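PDB 1XZO: SCO1 protein homolog from Bacillus subtilis, which is needed to insert copper into the active site of cytochrome c oxidase and may take part in copper homeostasis or redox signalling. Local coordinates for residues S74-V77 and N81-P84. Sequence-based numbering, arbitrary orientation.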
loop_
_atom_site.group_PDB
_atom_site.type_symbol
_atom_site.label_atom_id
_atom_site.label_comp_id
_atom_site.label_asym_id
_atom_site.label_seq_id
_atom_site.Cartn_x
_atom_site.Cartn_y
_atom_site.Cartn_z
ATOM N N SER A 74 -1.541 0.368 3.294
ATOM C CA SER A 74 -2.138 1.466 2.607
ATOM C C SER A 74 -1.792 2.793 3.301
ATOM O O SER A 74 -2.287 3.030 4.395
ATOM C CB SER A 74 -3.669 1.439 2.489
ATOM O OG SER A 74 -3.977 0.346 1.654
ATOM N N PHE A 75 -1.049 3.610 2.605
ATOM C CA PHE A 75 -0.792 4.986 3.162
ATOM C C PHE A 75 -1.823 5.997 2.767
ATOM O O PHE A 75 -2.082 6.268 1.580
ATOM C CB PHE A 75 0.614 5.537 2.712
ATOM C CG PHE A 75 1.707 4.667 2.963
ATOM C CD1 PHE A 75 2.200 3.848 2.000
ATOM C CD2 PHE A 75 2.391 4.668 4.183
ATOM C CE1 PHE A 75 3.294 2.990 2.252
ATOM C CE2 PHE A 75 3.470 3.863 4.435
ATOM C CZ PHE A 75 3.985 3.037 3.570
ATOM N N SER A 76 -2.352 6.724 3.727
ATOM C CA SER A 76 -3.250 7.836 3.471
ATOM C C SER A 76 -2.505 9.003 2.810
ATOM O O SER A 76 -1.434 9.378 3.297
ATOM C CB SER A 76 -3.827 8.441 4.746
ATOM O OG SER A 76 -4.650 9.547 4.386
ATOM N N VAL A 77 -3.094 9.618 1.796
ATOM C CA VAL A 77 -2.542 10.805 1.149
ATOM C C VAL A 77 -3.374 12.040 1.506
ATOM O O VAL A 77 -3.156 13.102 0.977
ATOM C CB VAL A 77 -2.286 10.663 -0.363
ATOM C CG1 VAL A 77 -1.341 9.496 -0.558
ATOM C CG2 VAL A 77 -3.642 10.459 -1.130
ATOM N N ASN A 81 -7.652 14.750 7.011
ATOM C CA ASN A 81 -9.008 14.187 7.105
ATOM C C ASN A 81 -9.011 12.730 7.574
ATOM O O ASN A 81 -9.883 12.298 8.363
ATOM C CB ASN A 81 -9.689 14.316 5.732
ATOM C CG ASN A 81 -10.975 13.495 5.622
ATOM O OD1 ASN A 81 -10.973 12.359 5.097
ATOM N ND2 ASN A 81 -12.069 14.055 6.106
ATOM N N ASP A 82 -8.057 11.948 7.091
ATOM C CA ASP A 82 -7.968 10.553 7.405
ATOM C C ASP A 82 -7.332 10.146 8.743
ATOM O O ASP A 82 -6.304 9.501 8.755
ATOM C CB ASP A 82 -7.273 9.802 6.278
ATOM C CG ASP A 82 -7.990 9.973 4.911
ATOM O OD1 ASP A 82 -9.122 10.519 4.874
ATOM O OD2 ASP A 82 -7.446 9.662 3.832
ATOM N N LYS A 83 -8.060 10.312 9.828
ATOM C CA LYS A 83 -7.687 9.838 11.144
ATOM C C LYS A 83 -8.064 8.361 11.270
ATOM O O LYS A 83 -8.767 7.817 10.356
ATOM C CB LYS A 83 -8.365 10.712 12.203
ATOM C CG LYS A 83 -8.196 12.210 12.023
ATOM C CD LYS A 83 -6.764 12.573 11.664
ATOM C CE LYS A 83 -6.405 14.005 12.154
ATOM N NZ LYS A 83 -5.233 14.587 11.419
ATOM N N PRO A 84 -7.556 7.686 12.282
ATOM C CA PRO A 84 -7.701 6.235 12.451
ATOM C C PRO A 84 -9.191 5.777 12.349
ATOM O O PRO A 84 -9.498 4.772 11.638
ATOM C CB PRO A 84 -7.075 6.025 13.837
ATOM C CG PRO A 84 -5.896 7.147 13.801
ATOM C CD PRO A 84 -6.650 8.298 13.326
#
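Ser76, the last residue of strand 71-76, and Asp82, in the loop leading to helix 84-91, show how one buried polar pair can link the end of a strand to the loop before the next helix in a thioredoxin-like fold. Along residues 81-84, Asn81 comes first: its carbonyl O accepts a 3.1 Å hydrogen bond from Lys83 N, closing an inverse gamma turn centred on Asp82. Asp82 itself makes the contact. Its CG lies anti to the carbonyl carbon (chi1 -58°), and its carboxylate reaches back to the strand, where OD2 takes a 2.9 Å hydrogen bond from Ser76 OG. The hydroxyl meets OD2 on the anti side, 22° out of the carboxylate plane; Ser76 OG also lies 3.2 Å from Asp82 CB. Ser76 OG accepts a hydrogen bond from Asp78 N as well, while Asp82 OD1 is hydrogen-bonded to Thr43 OG1. The side chain of Asp82 lies about 9 Å from that of Cys45, a probable copper ligand by analogy with relatives. Lys83 then takes the N-cap position, and Pro84 begins the helix. With its two oxygens hydrogen-bonded to different parts of the chain, the buried carboxylate is probably restrained in its rotation and its charge probably stabilised.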